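Local structure of fiber protein (Human adenovirus 16, 3CNC) at residues A[67-72]-A[205-210]; A[86-92]-A[187-193]; A[26-30]-A[127-131]. The protein forms the trimeric knob at the tip of the adenovirus fiber, which probably attaches the virus to host cells, with CD46 as the likely receptor. All blocks are in the same frame, centred on the assembly; numbering follows the deposited sequence.

Contacts 1 and 2 are neighbours, their centres about 12 Å apart, and they meet through side chains between the two antiparallel sheets of the knob. Strand 63-72 of contact 1 lays Ile-68 and Leu-70 against the inner face of contact 2: Ile-68 CD1 is 3.7 Å from Phe-189 CG, and Leu-70 CD1 is 3.7 Å from Ile-88 CG2. Contact 2 is nested inside the loop that contact 1 closes. Contact 3 lies apart, its centre about 22 Å and 23 Å from those of contacts 1 and 2, yet it reaches the same sheet as contact 1. Contacts 1 and 3 both touch the second subunit, whereas contact 2 touches no other chain.

Contact 1 of 3, residues A[67-72]-A[205-210]; sequences YITLMG and TLITSP
Leu-70 and Thr-208 hold the tight middle of this contact by exchanging two hydrogen bonds. Leu-70 N donates to Thr-208 OG1 at 2.8 Å, and Thr-208 N returns a bond to Leu-70 O at 3.1 Å, approaching in the carbonyl plane. With chi1 at 61°, Thr-208 OG1 sits between its own backbone N and carbonyl carbon, from where the hydroxyl replaces a main-chain carbonyl as acceptor for Leu-70 N. Toward the strand end, Gly-72 N reaches a lone pair of Leu-206 O at 2.6 Å, and Met-71 CA-H leans on the same oxygen, which therefore has two partners. Residues 205-210 thus run antiparallel beside the end of strand 63-72, bridged at Met-71 and Ile-207, and lead into strand 211-216, the neighbouring strand in the same sheet of the knob's antiparallel beta sandwich. On the inner side Leu-70 and Thr-208 both pack on Trp-191 of the other sheet. The outer side is looser and partly exposed: Met-71 CG passes Thr-205 CG2 at 3.8 Å and Ile-207 CG1 at 4.2 Å, and Met-71 also packs on Glu-149 of the second subunit. At the far end Tyr-67 and Pro-210 run alongside each other, with CE1 of the tyrosine 3.7 Å from CB of the proline. Tyr-67 OH lies 3.5 Å from Pro-210 CG and hydrogen-bonds to Tyr-137 OH of the second subunit.

Contact 2 of 3, residues A[86-92]-A[187-193]; sequences VTIDVNL and MNFSWSL
Val-86 to Leu-92 and Met-187 to Leu-193 pair as antiparallel strands, their axes 4.6 Å apart, at the edge of the four-stranded sheet of the knob sandwich. Main-chain bonds come first. The hydrogen-bonded pairs Val-86 with Leu-193, Ile-88 with Trp-191 and Val-90 with Phe-189 alternate with non-hydrogen-bonded ones; Phe-189 N to Val-90 O, at 2.9 Å and 175°, is almost straight. In the last such pair Met-187 N still bonds Leu-92 O, but the return bond to Met-187 O is weak. Leu-92 N has a second acceptor, Asn-188 OD1, at 3.3 Å. With CG beside its own backbone N (chi1 -59°), the Asn-188 side chain bends over toward the other strand and offers this oxygen. Apolar contacts fill the face toward the other sheet. Val-90 CG2 meets the edge of the indole at Trp-191 CZ3, 3.6 Å away, and Ile-88 CG2 comes to CE3 of the same ring. Leu-92 and Met-187 run side by side, CD2 to CE at 3.6 Å, while Leu-92 CD2 also touches the edge of the Phe-189 ring. Ile-68 and Leu-70 of strand 63-72 and Leu-55 of strand 51-60 pack against this face. The opposite face carries polar residues, among them Thr-87, Asp-89, Asn-91 and Ser-190. This division implies a two-sided sheet, whose hydrophobic face is largely buried in the sandwich and whose polar face is at least partly open to solvent.

Contact 3 of 3, residues A[26-30]-A[127-131]; sequences ENNTL and AKGFM
A type I beta turn from Glu-26 to Thr-29, closed by a weak bond from Thr-29 N to Glu-26 O, brings Asn-27 to Leu-30 up to Phe-130 on the 3-10 segment 128-130. The turn leads into strand 29-31 of the knob's antiparallel beta sandwich, so the contact joins the start of this strand to the long connection between strands 118-119 and 151-159. The contact centres on the Phe-130 ring, with an apolar side chain on one face and backbone polar atoms at its edge. Leu-30 CB lies over the middle of that face, 3.6 Å from the centroid and 12° off the ring normal, a CH-pi contact. With CG anti to its backbone N (chi1 -174°), Leu-30 extends past the ring toward the root of the phenylalanine, where CD2 lies 3.7 Å from Phe-130 CB. The same methyl is 3.9 Å from Ala-127 CB, and Met-131 CE is a more distant neighbour. Backbone atoms of residues 27-30 line the CZ and CE2 end of the ring. Beyond the two segments, Phe-113 and Lys-59 also pack on Phe-130, whose O is hydrogen-bonded to Tyr-215 OH. Thr-29 OG1 is hydrogen-bonded to Gly-62 N of the second subunit. At the ring's edge, Asn-27 O lies in the ring plane, 3.3 Å from Phe-130 CZ.

Contact 1 of 3, residues A[67-72]-A[205-210]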
loop_
_atom_site.group_PDB
_atom_site.type_symbol
_atom_site.label_atom_id
_atom_site.label_comp_id
_atom_site.label_asym_id
_atom_site.label_seq_id
_atom_site.Cartn_x
_atom_site.Cartn_y
_atom_site.Cartn_z
ATOM N N TYR A 67 5.851 0.054 -7.441
ATOM C CA TYR A 67 4.929 0.997 -8.073
ATOM C C TYR A 67 4.843 0.636 -9.557
ATOM O O TYR A 67 5.860 0.532 -10.230
ATOM C CB TYR A 67 5.470 2.421 -7.927
ATOM C CG TYR A 67 4.672 3.491 -8.649
ATOM C CD1 TYR A 67 3.712 4.242 -7.975
ATOM C CD2 TYR A 67 4.916 3.786 -9.998
ATOM C CE1 TYR A 67 3.019 5.275 -8.616
ATOM C CE2 TYR A 67 4.223 4.818 -10.658
ATOM C CZ TYR A 67 3.284 5.558 -9.958
ATOM O OH TYR A 67 2.635 6.599 -10.571
ATOM N N ILE A 68 3.635 0.454 -10.078
ATOM C CA ILE A 68 3.511 0.090 -11.482
ATOM C C ILE A 68 2.307 0.704 -12.156
ATOM O O ILE A 68 1.214 0.767 -11.584
ATOM C CB ILE A 68 3.444 -1.453 -11.677
ATOM C CG1 ILE A 68 3.515 -1.801 -13.167
ATOM C CG2 ILE A 68 2.149 -2.013 -11.051
ATOM C CD1 ILE A 68 3.833 -3.270 -13.448
ATOM N N THR A 69 2.533 1.131 -13.394
ATOM C CA THR A 69 1.505 1.741 -14.209
ATOM C C THR A 69 1.751 1.499 -15.710
ATOM O O THR A 69 2.897 1.408 -16.167
ATOM C CB THR A 69 1.438 3.264 -13.932
ATOM O OG1 THR A 69 0.123 3.734 -14.228
ATOM C CG2 THR A 69 2.448 4.014 -14.778
ATOM N N LEU A 70 0.657 1.402 -16.464
ATOM C CA LEU A 70 0.706 1.178 -17.909
ATOM C C LEU A 70 0.069 2.313 -18.722
ATOM O O LEU A 70 -0.990 2.837 -18.358
ATOM C CB LEU A 70 -0.043 -0.099 -18.261
ATOM C CG LEU A 70 0.686 -1.355 -18.708
ATOM C CD1 LEU A 70 -0.377 -2.304 -19.239
ATOM C CD2 LEU A 70 1.713 -1.066 -19.811
ATOM N N MET A 71 0.707 2.689 -19.825
ATOM C CA MET A 71 0.132 3.709 -20.703
ATOM C C MET A 71 0.222 3.239 -22.154
ATOM O O MET A 71 1.316 3.012 -22.671
ATOM C CB MET A 71 0.843 5.055 -20.561
ATOM C CG MET A 71 0.102 6.153 -21.322
ATOM S SD MET A 71 0.997 7.703 -21.526
ATOM C CE MET A 71 0.236 8.687 -20.267
ATOM N N GLY A 72 -0.931 3.085 -22.805
ATOM C CA GLY A 72 -0.962 2.634 -24.191
ATOM C C GLY A 72 -0.178 3.507 -25.166
ATOM O O GLY A 72 -0.085 4.724 -24.992
ATOM N N THR A 205 -6.295 6.567 -25.256
ATOM C CA THR A 205 -5.085 6.097 -24.585
ATOM C C THR A 205 -5.371 5.270 -23.332
ATOM O O THR A 205 -6.024 5.732 -22.397
ATOM C CB THR A 205 -4.171 7.255 -24.190
ATOM O OG1 THR A 205 -3.701 7.908 -25.372
ATOM C CG2 THR A 205 -2.971 6.731 -23.399
ATOM N N LEU A 206 -4.868 4.043 -23.328
ATOM C CA LEU A 206 -5.059 3.121 -22.211
ATOM C C LEU A 206 -4.153 3.505 -21.038
ATOM O O LEU A 206 -2.927 3.486 -21.148
ATOM C CB LEU A 206 -4.770 1.686 -22.675
ATOM C CG LEU A 206 -4.586 0.581 -21.635
ATOM C CD1 LEU A 206 -5.801 0.494 -20.748
ATOM C CD2 LEU A 206 -4.360 -0.742 -22.344
ATOM N N ILE A 207 -4.779 3.860 -19.922
ATOM C CA ILE A 207 -4.056 4.261 -18.723
ATOM C C ILE A 207 -4.548 3.484 -17.503
ATOM O O ILE A 207 -5.727 3.560 -17.147
ATOM C CB ILE A 207 -4.256 5.778 -18.428
ATOM C CG1 ILE A 207 -3.755 6.614 -19.610
ATOM C CG2 ILE A 207 -3.515 6.175 -17.137
ATOM C CD1 ILE A 207 -4.025 8.111 -19.461
ATOM N N THR A 208 -3.657 2.717 -16.880
ATOM C CA THR A 208 -4.028 1.988 -15.659
ATOM C C THR A 208 -3.516 2.883 -14.540
ATOM O O THR A 208 -2.382 3.366 -14.601
ATOM C CB THR A 208 -3.350 0.580 -15.552
ATOM O OG1 THR A 208 -1.927 0.725 -15.532
ATOM C CG2 THR A 208 -3.743 -0.311 -16.754
ATOM N N SER A 209 -4.348 3.150 -13.542
ATOM C CA SER A 209 -3.892 4.003 -12.459
ATOM C C SER A 209 -2.881 3.223 -11.612
ATOM O O SER A 209 -2.843 1.985 -11.634
ATOM C CB SER A 209 -5.071 4.500 -11.609
ATOM O OG SER A 209 -5.748 3.445 -10.954
ATOM N N PRO A 210 -2.033 3.949 -10.875
ATOM C CA PRO A 210 -0.990 3.405 -10.001
ATOM C C PRO A 210 -1.387 2.216 -9.133
ATOM O O PRO A 210 -2.349 2.282 -8.370
ATOM C CB PRO A 210 -0.592 4.621 -9.156
ATOM C CG PRO A 210 -0.697 5.740 -10.153
ATOM C CD PRO A 210 -2.026 5.424 -10.837
#

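Contact 2 of 3, residues A[86-92]-A[187-193]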
loop_
_atom_site.group_PDB
_atom_site.type_symbol
_atom_site.label_atom_id
_atom_site.label_comp_id
_atom_site.label_asym_id
_atom_site.label_seq_id
_atom_site.Cartn_x
_atom_site.Cartn_y
_atom_site.Cartn_z
ATOM N N VAL A 86 -11.395 -7.803 -20.855
ATOM C CA VAL A 86 -10.015 -7.785 -21.318
ATOM C C VAL A 86 -9.033 -8.169 -20.220
ATOM O O VAL A 86 -9.274 -7.950 -19.032
ATOM C CB VAL A 86 -9.622 -6.380 -21.832
ATOM C CG1 VAL A 86 -8.269 -6.438 -22.519
ATOM C CG2 VAL A 86 -10.684 -5.848 -22.776
ATOM N N THR A 87 -7.920 -8.761 -20.625
ATOM C CA THR A 87 -6.891 -9.146 -19.677
ATOM C C THR A 87 -5.565 -8.782 -20.295
ATOM O O THR A 87 -5.227 -9.254 -21.376
ATOM C CB THR A 87 -6.907 -10.664 -19.369
ATOM O OG1 THR A 87 -8.118 -11.007 -18.680
ATOM C CG2 THR A 87 -5.719 -11.032 -18.490
ATOM N N ILE A 88 -4.831 -7.917 -19.607
ATOM C CA ILE A 88 -3.522 -7.468 -20.056
ATOM C C ILE A 88 -2.439 -8.141 -19.215
ATOM O O ILE A 88 -2.558 -8.252 -17.995
ATOM C CB ILE A 88 -3.406 -5.950 -19.916
ATOM C CG1 ILE A 88 -4.528 -5.294 -20.721
ATOM C CG2 ILE A 88 -2.025 -5.480 -20.360
ATOM C CD1 ILE A 88 -4.693 -3.834 -20.436
ATOM N N ASP A 89 -1.380 -8.590 -19.876
ATOM C CA ASP A 89 -0.293 -9.264 -19.186
ATOM C C ASP A 89 1.028 -8.628 -19.481
ATOM O O ASP A 89 1.301 -8.229 -20.609
ATOM C CB ASP A 89 -0.195 -10.731 -19.611
ATOM C CG ASP A 89 -1.255 -11.600 -18.982
ATOM O OD1 ASP A 89 -1.271 -11.717 -17.741
ATOM O OD2 ASP A 89 -2.068 -12.175 -19.729
ATOM N N VAL A 90 1.856 -8.535 -18.452
ATOM C CA VAL A 90 3.195 -8.012 -18.591
ATOM C C VAL A 90 4.001 -9.025 -17.802
ATOM O O VAL A 90 3.838 -9.155 -16.590
ATOM C CB VAL A 90 3.338 -6.614 -17.967
ATOM C CG1 VAL A 90 4.799 -6.213 -17.929
ATOM C CG2 VAL A 90 2.539 -5.603 -18.778
ATOM N N ASN A 91 4.846 -9.775 -18.494
ATOM C CA ASN A 91 5.648 -10.784 -17.828
ATOM C C ASN A 91 7.088 -10.311 -17.763
ATOM O O ASN A 91 7.601 -9.736 -18.721
ATOM C CB ASN A 91 5.553 -12.112 -18.589
ATOM C CG ASN A 91 4.116 -12.475 -18.946
ATOM O OD1 ASN A 91 3.224 -12.483 -18.088
ATOM N ND2 ASN A 91 3.887 -12.776 -20.221
ATOM N N LEU A 92 7.731 -10.548 -16.626
ATOM C CA LEU A 92 9.120 -10.144 -16.422
ATOM C C LEU A 92 9.973 -11.330 -15.971
ATOM O O LEU A 92 9.651 -12.007 -14.982
ATOM C CB LEU A 92 9.185 -9.032 -15.372
ATOM C CG LEU A 92 9.067 -7.561 -15.791
ATOM C CD1 LEU A 92 8.004 -7.372 -16.837
ATOM C CD2 LEU A 92 8.776 -6.722 -14.554
ATOM N N MET A 187 8.418 -12.179 -12.385
ATOM C CA MET A 187 7.472 -11.225 -11.818
ATOM C C MET A 187 6.435 -10.914 -12.893
ATOM O O MET A 187 6.734 -10.228 -13.861
ATOM C CB MET A 187 8.208 -9.953 -11.392
ATOM C CG MET A 187 7.341 -8.947 -10.654
ATOM S SD MET A 187 8.348 -7.692 -9.821
ATOM C CE MET A 187 8.368 -6.441 -10.992
ATOM N N ASN A 188 5.221 -11.424 -12.734
ATOM C CA ASN A 188 4.179 -11.187 -13.728
ATOM C C ASN A 188 3.018 -10.365 -13.211
ATOM O O ASN A 188 2.581 -10.526 -12.069
ATOM C CB ASN A 188 3.634 -12.511 -14.274
ATOM C CG ASN A 188 4.707 -13.344 -14.924
ATOM O OD1 ASN A 188 5.766 -12.833 -15.282
ATOM N ND2 ASN A 188 4.442 -14.632 -15.095
ATOM N N PHE A 189 2.524 -9.478 -14.064
ATOM C CA PHE A 189 1.394 -8.645 -13.709
ATOM C C PHE A 189 0.320 -8.837 -14.762
ATOM O O PHE A 189 0.625 -9.010 -15.945
ATOM C CB PHE A 189 1.774 -7.165 -13.695
ATOM C CG PHE A 189 2.917 -6.833 -12.799
ATOM C CD1 PHE A 189 4.223 -7.006 -13.230
ATOM C CD2 PHE A 189 2.686 -6.321 -11.526
ATOM C CE1 PHE A 189 5.295 -6.671 -12.408
ATOM C CE2 PHE A 189 3.749 -5.978 -10.685
ATOM C CZ PHE A 189 5.055 -6.151 -11.122
ATOM N N SER A 190 -0.929 -8.828 -14.323
ATOM C CA SER A 190 -2.053 -8.932 -15.234
ATOM C C SER A 190 -3.181 -8.066 -14.672
ATOM O O SER A 190 -3.434 -8.071 -13.466
ATOM C CB SER A 190 -2.525 -10.391 -15.411
ATOM O OG SER A 190 -3.148 -10.911 -14.254
ATOM N N TRP A 191 -3.814 -7.299 -15.555
ATOM C CA TRP A 191 -4.926 -6.422 -15.200
ATOM C C TRP A 191 -6.154 -7.029 -15.844
ATOM O O TRP A 191 -6.115 -7.415 -17.007
ATOM C CB TRP A 191 -4.723 -5.023 -15.777
ATOM C CG TRP A 191 -3.599 -4.257 -15.178
ATOM C CD1 TRP A 191 -3.696 -3.225 -14.298
ATOM C CD2 TRP A 191 -2.205 -4.403 -15.480
ATOM N NE1 TRP A 191 -2.453 -2.706 -14.039
ATOM C CE2 TRP A 191 -1.517 -3.408 -14.748
ATOM C CE3 TRP A 191 -1.471 -5.275 -16.298
ATOM C CZ2 TRP A 191 -0.124 -3.254 -14.811
ATOM C CZ3 TRP A 191 -0.078 -5.124 -16.363
ATOM C CH2 TRP A 191 0.578 -4.118 -15.621
ATOM N N SER A 192 -7.249 -7.101 -15.104
ATOM C CA SER A 192 -8.452 -7.691 -15.662
ATOM C C SER A 192 -9.662 -6.770 -15.660
ATOM O O SER A 192 -10.079 -6.270 -14.613
ATOM C CB SER A 192 -8.785 -8.976 -14.908
ATOM O OG SER A 192 -9.972 -9.554 -15.405
ATOM N N LEU A 193 -10.215 -6.554 -16.848
ATOM C CA LEU A 193 -11.399 -5.725 -17.021
ATOM C C LEU A 193 -12.562 -6.654 -17.312
ATOM O O LEU A 193 -12.555 -7.352 -18.322
ATOM C CB LEU A 193 -11.225 -4.769 -18.203
ATOM C CG LEU A 193 -12.480 -3.982 -18.609
ATOM C CD1 LEU A 193 -12.894 -3.052 -17.475
ATOM C CD2 LEU A 193 -12.209 -3.181 -19.889
#

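Contact 3 of 3, residues A[26-30]-A[127-131]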
loop_
_atom_site.group_PDB
_atom_site.type_symbol
_atom_site.label_atom_id
_atom_site.label_comp_id
_atom_site.label_asym_id
_atom_site.label_seq_id
_atom_site.Cartn_x
_atom_site.Cartn_y
_atom_site.Cartn_z
ATOM N N GLU A 26 20.904 6.961 -7.308
ATOM C CA GLU A 26 20.385 6.310 -6.111
ATOM C C GLU A 26 20.169 4.820 -6.397
ATOM O O GLU A 26 19.167 4.433 -7.001
ATOM C CB GLU A 26 19.073 6.967 -5.689
ATOM C CG GLU A 26 19.255 8.361 -5.125
ATOM C CD GLU A 26 17.939 9.017 -4.768
ATOM O OE1 GLU A 26 17.041 8.314 -4.247
ATOM O OE2 GLU A 26 17.809 10.241 -4.998
ATOM N N ASN A 27 21.114 3.991 -5.954
ATOM C CA ASN A 27 21.052 2.548 -6.182
ATOM C C ASN A 27 20.066 1.747 -5.308
ATOM O O ASN A 27 20.075 0.522 -5.343
ATOM C CB ASN A 27 22.450 1.944 -6.049
ATOM C CG ASN A 27 23.008 2.076 -4.649
ATOM O OD1 ASN A 27 24.062 1.522 -4.340
ATOM N ND2 ASN A 27 22.304 2.812 -3.790
ATOM N N ASN A 28 19.227 2.421 -4.526
ATOM C CA ASN A 28 18.244 1.708 -3.706
ATOM C C ASN A 28 16.921 1.665 -4.474
ATOM O O ASN A 28 15.889 1.235 -3.963
ATOM C CB ASN A 28 18.050 2.421 -2.370
ATOM C CG ASN A 28 17.439 3.793 -2.528
ATOM O OD1 ASN A 28 17.756 4.520 -3.468
ATOM N ND2 ASN A 28 16.568 4.163 -1.603
ATOM N N THR A 29 16.972 2.111 -5.721
ATOM C CA THR A 29 15.797 2.143 -6.576
ATOM C C THR A 29 16.108 1.529 -7.926
ATOM O O THR A 29 17.083 1.907 -8.579
ATOM C CB THR A 29 15.318 3.591 -6.811
ATOM O OG1 THR A 29 14.964 4.188 -5.560
ATOM C CG2 THR A 29 14.115 3.611 -7.727
ATOM N N LEU A 30 15.282 0.570 -8.333
ATOM C CA LEU A 30 15.439 -0.081 -9.631
ATOM C C LEU A 30 14.158 0.281 -10.384
ATOM O O LEU A 30 13.059 -0.063 -9.940
ATOM C CB LEU A 30 15.564 -1.600 -9.463
ATOM C CG LEU A 30 15.868 -2.380 -10.744
ATOM C CD1 LEU A 30 17.227 -1.946 -11.312
ATOM C CD2 LEU A 30 15.874 -3.873 -10.456
ATOM N N ALA A 127 21.437 -6.772 -9.481
ATOM C CA ALA A 127 20.269 -6.099 -8.952
ATOM C C ALA A 127 19.513 -7.237 -8.256
ATOM O O ALA A 127 18.290 -7.198 -8.105
ATOM C CB ALA A 127 19.441 -5.528 -10.104
ATOM N N LYS A 128 20.272 -8.259 -7.851
ATOM C CA LYS A 128 19.722 -9.441 -7.195
ATOM C C LYS A 128 18.903 -9.067 -5.975
ATOM O O LYS A 128 17.853 -9.660 -5.710
ATOM C CB LYS A 128 20.847 -10.391 -6.787
ATOM C CG LYS A 128 20.364 -11.749 -6.309
ATOM C CD LYS A 128 21.512 -12.540 -5.721
ATOM C CE LYS A 128 21.006 -13.712 -4.894
ATOM N NZ LYS A 128 21.917 -14.001 -3.748
ATOM N N GLY A 129 19.385 -8.071 -5.241
ATOM C CA GLY A 129 18.681 -7.622 -4.061
ATOM C C GLY A 129 17.288 -7.062 -4.300
ATOM O O GLY A 129 16.562 -6.797 -3.340
ATOM N N PHE A 130 16.909 -6.870 -5.563
ATOM C CA PHE A 130 15.586 -6.333 -5.896
ATOM C C PHE A 130 14.597 -7.421 -6.288
ATOM O O PHE A 130 13.406 -7.156 -6.449
ATOM C CB PHE A 130 15.680 -5.342 -7.066
ATOM C CG PHE A 130 16.366 -4.056 -6.724
ATOM C CD1 PHE A 130 17.729 -3.897 -6.949
ATOM C CD2 PHE A 130 15.646 -2.999 -6.167
ATOM C CE1 PHE A 130 18.377 -2.683 -6.618
ATOM C CE2 PHE A 130 16.269 -1.794 -5.836
ATOM C CZ PHE A 130 17.636 -1.633 -6.061
ATOM N N MET A 131 15.096 -8.641 -6.454
ATOM C CA MET A 131 14.261 -9.763 -6.867
ATOM C C MET A 131 13.354 -10.330 -5.787
ATOM O O MET A 131 13.616 -10.197 -4.592
ATOM C CB MET A 131 15.142 -10.901 -7.390
ATOM C CG MET A 131 16.013 -10.517 -8.559
ATOM S SD MET A 131 15.014 -10.045 -9.973
ATOM C CE MET A 131 15.047 -8.244 -9.809
#